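Local coordinates for protein cyclin homolog (Herpesvirus saimiri, PDB 2F2C) that modulates the host cell cycle as a viral cyclin of the D type and may drive T-cell transformation and rapid proliferation during latent infection, at residues S178-K183 and L204-T209; D50-L55 and L75-L80. One frame throughout, in Å; residues are numbered along the deposited sequence.

Following the chain from the N terminus, interaction 2 comes first: helix 49-65 turns back through a short connection, and helix 72-83 then packs against it within the N-terminal cyclin domain. Interaction 1 joins helices 170-184 and 195-208 in the C-terminal domain that follows. The two loops are closed in series, so neither nests in nor crosses the other. Interactions 1 and 2 have their centres about 20 Å apart and do not touch. They nevertheless meet indirectly, because the connection spanned by interaction 1 carries Gln187 and Ala191, which touch Thr53 and Arg52 of interaction 2. Each contact thus pairs successive helices, interaction 2 in the N-terminal domain, interaction 1 in the C-terminal one.

Interaction 1: S178-K183 and L204-T209; sequences STTICK and LTTIET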
loop_
_atom_site.group_PDB
_atom_site.type_symbol
_atom_site.label_atom_id
_atom_site.label_comp_id
_atom_site.label_asym_id
_atom_site.label_seq_id
_atom_site.Cartn_x
_atom_site.Cartn_y
_atom_site.Cartn_z
ATOM N N SER A 178 -11.856 -15.239 3.877
ATOM C CA SER A 178 -11.819 -13.889 4.467
ATOM C C SER A 178 -13.068 -13.599 5.315
ATOM O O SER A 178 -12.969 -12.964 6.370
ATOM C CB SER A 178 -11.560 -12.775 3.435
ATOM O OG SER A 178 -12.422 -12.823 2.320
ATOM N N THR A 179 -14.226 -14.093 4.873
ATOM C CA THR A 179 -15.446 -13.958 5.650
ATOM C C THR A 179 -15.242 -14.653 6.987
ATOM O O THR A 179 -15.478 -14.063 8.043
ATOM C CB THR A 179 -16.639 -14.588 4.922
ATOM O OG1 THR A 179 -16.768 -14.019 3.617
ATOM C CG2 THR A 179 -17.946 -14.196 5.613
ATOM N N THR A 180 -14.792 -15.904 6.923
ATOM C CA THR A 180 -14.437 -16.696 8.098
ATOM C C THR A 180 -13.404 -16.011 9.015
ATOM O O THR A 180 -13.592 -15.936 10.242
ATOM C CB THR A 180 -13.919 -18.064 7.636
ATOM O OG1 THR A 180 -14.929 -18.719 6.857
ATOM C CG2 THR A 180 -13.696 -18.995 8.831
ATOM N N ILE A 181 -12.319 -15.505 8.434
ATOM C CA ILE A 181 -11.328 -14.806 9.259
ATOM C C ILE A 181 -11.930 -13.548 9.923
ATOM O O ILE A 181 -11.835 -13.396 11.151
ATOM C CB ILE A 181 -10.032 -14.516 8.474
ATOM C CG1 ILE A 181 -9.217 -15.792 8.338
ATOM C CG2 ILE A 181 -9.197 -13.539 9.200
ATOM C CD1 ILE A 181 -8.472 -15.894 7.029
ATOM N N CYS A 182 -12.583 -12.692 9.123
ATOM C CA CYS A 182 -13.210 -11.471 9.644
ATOM C C CYS A 182 -14.213 -11.698 10.761
ATOM O O CYS A 182 -14.319 -10.860 11.641
ATOM C CB CYS A 182 -13.865 -10.664 8.553
ATOM S SG CYS A 182 -12.695 -9.824 7.480
ATOM N N LYS A 183 -14.953 -12.802 10.759
ATOM C CA LYS A 183 -15.870 -13.019 11.883
ATOM C C LYS A 183 -15.132 -13.496 13.137
ATOM O O LYS A 183 -15.358 -12.959 14.219
ATOM C CB LYS A 183 -17.024 -13.949 11.528
ATOM C CG LYS A 183 -18.156 -13.284 10.725
ATOM C CD LYS A 183 -19.441 -14.094 10.846
ATOM C CE LYS A 183 -20.613 -13.433 10.128
ATOM N NZ LYS A 183 -20.654 -13.697 8.662
ATOM N N LEU A 204 -7.965 -23.558 6.589
ATOM C CA LEU A 204 -8.217 -24.955 6.872
ATOM C C LEU A 204 -9.694 -25.192 7.128
ATOM O O LEU A 204 -10.266 -26.142 6.596
ATOM C CB LEU A 204 -7.383 -25.442 8.052
ATOM C CG LEU A 204 -5.884 -25.568 7.794
ATOM C CD1 LEU A 204 -5.131 -25.590 9.116
ATOM C CD2 LEU A 204 -5.547 -26.787 6.941
ATOM N N THR A 205 -10.301 -24.324 7.937
ATOM C CA THR A 205 -11.730 -24.386 8.250
ATOM C C THR A 205 -12.540 -24.403 6.973
ATOM O O THR A 205 -13.420 -25.261 6.799
ATOM C CB THR A 205 -12.146 -23.149 9.052
ATOM O OG1 THR A 205 -11.171 -22.892 10.067
ATOM C CG2 THR A 205 -13.447 -23.415 9.827
ATOM N N THR A 206 -12.233 -23.452 6.093
ATOM C CA THR A 206 -12.913 -23.295 4.827
ATOM C C THR A 206 -12.791 -24.560 3.972
ATOM O O THR A 206 -13.805 -25.163 3.605
ATOM C CB THR A 206 -12.343 -22.063 4.108
ATOM O OG1 THR A 206 -12.676 -20.889 4.861
ATOM C CG2 THR A 206 -13.012 -21.846 2.753
ATOM N N ILE A 207 -11.550 -24.968 3.693
ATOM C CA ILE A 207 -11.263 -26.202 2.933
ATOM C C ILE A 207 -12.046 -27.438 3.434
ATOM O O ILE A 207 -12.506 -28.261 2.632
ATOM C CB ILE A 207 -9.739 -26.487 2.895
ATOM C CG1 ILE A 207 -9.007 -25.440 2.062
ATOM C CG2 ILE A 207 -9.451 -27.859 2.318
ATOM C CD1 ILE A 207 -7.508 -25.447 2.292
ATOM N N GLU A 208 -12.205 -27.550 4.750
ATOM C CA GLU A 208 -13.027 -28.592 5.354
ATOM C C GLU A 208 -14.530 -28.481 4.987
ATOM O O GLU A 208 -15.018 -29.284 4.184
ATOM C CB GLU A 208 -12.823 -28.581 6.865
ATOM C CG GLU A 208 -13.368 -29.785 7.612
ATOM C CD GLU A 208 -13.450 -29.525 9.101
ATOM O OE1 GLU A 208 -13.477 -30.496 9.885
ATOM O OE2 GLU A 208 -13.489 -28.338 9.493
ATOM N N THR A 209 -15.252 -27.507 5.556
ATOM C CA THR A 209 -16.681 -27.326 5.230
ATOM C C THR A 209 -16.818 -26.798 3.817
ATOM O O THR A 209 -16.524 -25.637 3.548
ATOM C CB THR A 209 -17.383 -26.377 6.208
ATOM O OG1 THR A 209 -16.544 -25.247 6.446
ATOM C CG2 THR A 209 -17.536 -27.030 7.596
#
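Thr180 projects from helix 170-184 toward Thr205 and Thr206, two neighbours on helix 195-208. Its CB lies 4.2 Å from Thr206 OG1, and there the side chain forks. The hydroxyl branch, OG1, stands beside the backbone N and anti to the carbonyl carbon (chi1 -58°), where it is hydrogen-bonded to Ala176 O one turn back. Thr180 OG1 comes 3.7 Å from Thr206 OG1, a spacing of contact and not of a hydrogen bond. Thr206 has the same conformation, with its own hydroxyl hydrogen-bonded back to Gly202 O, and the two side chains pass alongside one another, pointing opposite ways. The methyl branch of Thr180, CG2, anti to the backbone N, reaches Thr205, whose CB is 4.4 Å away. Thr205 OG1 is likewise hydrogen-bonded within its own helix, to Gly201 O.

Threonine suits all three places: it is short enough to let the backbones come within 7.5 Å, CA to CA, at Thr180 and Thr206, and its hydroxyl is paid for within its own helix. In Thr180 this leaves the methyl for packing. Thr206 also rests on the small residues Ala176 and Ala177 of the first helix. Just past the end of the second helix, Thr209 OG1 hydrogen-bonds to Thr205 O at 3.1 Å from above the carbonyl plane; Thr209 N binds the same oxygen, so two donors grip it. Helix 232-247 borders the contact, touching Thr205 through Ser243 and pairing Lys239 with Glu208. The contact thus packs two consecutive helices of the second, C-terminal cyclin-box domain, with helix 232-247 alongside.

Interaction 2: D50-L55 and L75-L80; sequences DNRTIL and LSVSIL
Leu55 of helix 49-65 and Leu80 of helix 72-83 meet end to end, their CD2 methyls 4.1 Å apart. They are conformational twins. In each, CG is anti to the backbone N (chi1 169° in Leu55, 164° in Leu80), and a chi2 of 74° in both turns CD1 aside and leaves CD2 as the outward end of the chain, so the two CD2 methyls meet. Leucine fits here because Leu55 CA and Leu80 CA are 10.4 Å apart, a gap that two leucines meeting in this way can fill. Leu56 lies against Leu80 and Val77, while Leu94 and Cys101 of helix 94-109 touch Leu55 and Leu80 respectively.

One turn before Leu55, Arg52 spans the gap between the helices differently. Its chain is extended from CG to NE, with CG anti to the backbone N, and this length carries the guanidinium to the second helix; the Arg52 chain crosses that of Val77 at about a right angle. Arg52 NH2 meets Val77 CG1 at 3.7 Å, an oblique approach to the guanidinium plane. Just beyond the segment, NH2 forms a salt bridge with Asp81 OD2, which probably offsets the cost of burying the arginine; Trp41 and Ala191 also pack on it. The leucine pair, flanked by this buried arginine and covered by helix 94-109, joins the first two helices of the five-helix N-terminal cyclin box.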
loop_
_atom_site.group_PDB
_atom_site.type_symbol
_atom_site.label_atom_id
_atom_site.label_comp_id
_atom_site.label_asym_id
_atom_site.label_seq_id
_atom_site.Cartn_x
_atom_site.Cartn_y
_atom_site.Cartn_z
ATOM N N ASP A 50 -15.265 -8.290 27.521
ATOM C CA ASP A 50 -16.671 -8.435 27.157
ATOM C C ASP A 50 -17.136 -7.230 26.342
ATOM O O ASP A 50 -17.814 -7.411 25.340
ATOM C CB ASP A 50 -17.565 -8.636 28.384
ATOM C CG ASP A 50 -17.108 -9.790 29.273
ATOM O OD1 ASP A 50 -17.828 -10.102 30.261
ATOM O OD2 ASP A 50 -16.050 -10.437 29.086
ATOM N N ASN A 51 -16.757 -6.016 26.750
ATOM C CA ASN A 51 -17.077 -4.815 25.964
ATOM C C ASN A 51 -16.515 -4.908 24.563
ATOM O O ASN A 51 -17.207 -4.613 23.599
ATOM C CB ASN A 51 -16.553 -3.536 26.606
ATOM C CG ASN A 51 -16.973 -3.388 28.038
ATOM O OD1 ASN A 51 -16.435 -4.050 28.924
ATOM N ND2 ASN A 51 -17.922 -2.498 28.284
ATOM N N ARG A 52 -15.257 -5.317 24.457
ATOM C CA ARG A 52 -14.626 -5.481 23.157
ATOM C C ARG A 52 -15.510 -6.284 22.181
ATOM O O ARG A 52 -15.752 -5.833 21.052
ATOM C CB ARG A 52 -13.248 -6.123 23.308
ATOM C CG ARG A 52 -12.391 -6.090 22.046
ATOM C CD ARG A 52 -11.040 -6.731 22.236
ATOM N NE ARG A 52 -10.288 -6.871 20.993
ATOM C CZ ARG A 52 -10.146 -8.005 20.317
ATOM N NH1 ARG A 52 -10.730 -9.119 20.740
ATOM N NH2 ARG A 52 -9.419 -8.022 19.202
ATOM N N THR A 53 -16.015 -7.440 22.622
ATOM C CA THR A 53 -16.789 -8.326 21.741
ATOM C C THR A 53 -18.051 -7.684 21.135
ATOM O O THR A 53 -18.372 -7.920 19.964
ATOM C CB THR A 53 -17.173 -9.647 22.451
ATOM O OG1 THR A 53 -16.078 -10.126 23.242
ATOM C CG2 THR A 53 -17.392 -10.761 21.423
ATOM N N ILE A 54 -18.771 -6.898 21.935
ATOM C CA ILE A 54 -19.925 -6.144 21.442
ATOM C C ILE A 54 -19.485 -5.089 20.386
ATOM O O ILE A 54 -20.042 -5.022 19.286
ATOM C CB ILE A 54 -20.703 -5.527 22.637
ATOM C CG1 ILE A 54 -21.376 -6.647 23.464
ATOM C CG2 ILE A 54 -21.763 -4.571 22.155
ATOM C CD1 ILE A 54 -21.587 -6.349 24.950
ATOM N N LEU A 55 -18.453 -4.313 20.707
ATOM C CA LEU A 55 -18.020 -3.219 19.864
ATOM C C LEU A 55 -17.476 -3.713 18.539
ATOM O O LEU A 55 -17.708 -3.101 17.494
ATOM C CB LEU A 55 -16.961 -2.410 20.580
ATOM C CG LEU A 55 -16.219 -1.390 19.735
ATOM C CD1 LEU A 55 -17.108 -0.195 19.446
ATOM C CD2 LEU A 55 -14.940 -0.985 20.476
ATOM N N LEU A 75 -7.914 -4.452 9.915
ATOM C CA LEU A 75 -7.031 -3.315 10.171
ATOM C C LEU A 75 -7.629 -2.419 11.225
ATOM O O LEU A 75 -6.933 -1.961 12.129
ATOM C CB LEU A 75 -6.759 -2.540 8.891
ATOM C CG LEU A 75 -5.592 -1.568 8.743
ATOM C CD1 LEU A 75 -6.055 -0.182 9.020
ATOM C CD2 LEU A 75 -4.404 -1.915 9.619
ATOM N N SER A 76 -8.931 -2.204 11.131
ATOM C CA SER A 76 -9.620 -1.377 12.102
ATOM C C SER A 76 -9.601 -2.005 13.507
ATOM O O SER A 76 -9.693 -1.285 14.492
ATOM C CB SER A 76 -11.053 -1.136 11.642
ATOM O OG SER A 76 -11.871 -2.211 12.101
ATOM N N VAL A 77 -9.504 -3.337 13.590
ATOM C CA VAL A 77 -9.308 -4.044 14.862
ATOM C C VAL A 77 -7.887 -3.819 15.397
ATOM O O VAL A 77 -7.667 -3.553 16.584
ATOM C CB VAL A 77 -9.552 -5.551 14.701
ATOM C CG1 VAL A 77 -9.156 -6.303 15.942
ATOM C CG2 VAL A 77 -11.012 -5.832 14.416
ATOM N N SER A 78 -6.919 -3.931 14.496
ATOM C CA SER A 78 -5.541 -3.722 14.820
ATOM C C SER A 78 -5.361 -2.338 15.389
ATOM O O SER A 78 -4.790 -2.193 16.477
ATOM C CB SER A 78 -4.703 -3.870 13.578
ATOM O OG SER A 78 -3.340 -3.721 13.919
ATOM N N ILE A 79 -5.867 -1.326 14.677
ATOM C CA ILE A 79 -5.744 0.069 15.125
ATOM C C ILE A 79 -6.324 0.235 16.515
ATOM O O ILE A 79 -5.720 0.892 17.361
ATOM C CB ILE A 79 -6.422 1.054 14.151
ATOM C CG1 ILE A 79 -5.609 1.217 12.866
ATOM C CG2 ILE A 79 -6.594 2.423 14.791
ATOM C CD1 ILE A 79 -6.352 1.993 11.816
ATOM N N LEU A 80 -7.485 -0.385 16.742
ATOM C CA LEU A 80 -8.202 -0.283 18.021
ATOM C C LEU A 80 -7.343 -0.803 19.160
ATOM O O LEU A 80 -7.095 -0.065 20.114
ATOM C CB LEU A 80 -9.553 -1.005 17.975
ATOM C CG LEU A 80 -10.238 -1.312 19.323
ATOM C CD1 LEU A 80 -10.842 -0.054 19.965
ATOM C CD2 LEU A 80 -11.303 -2.413 19.211
#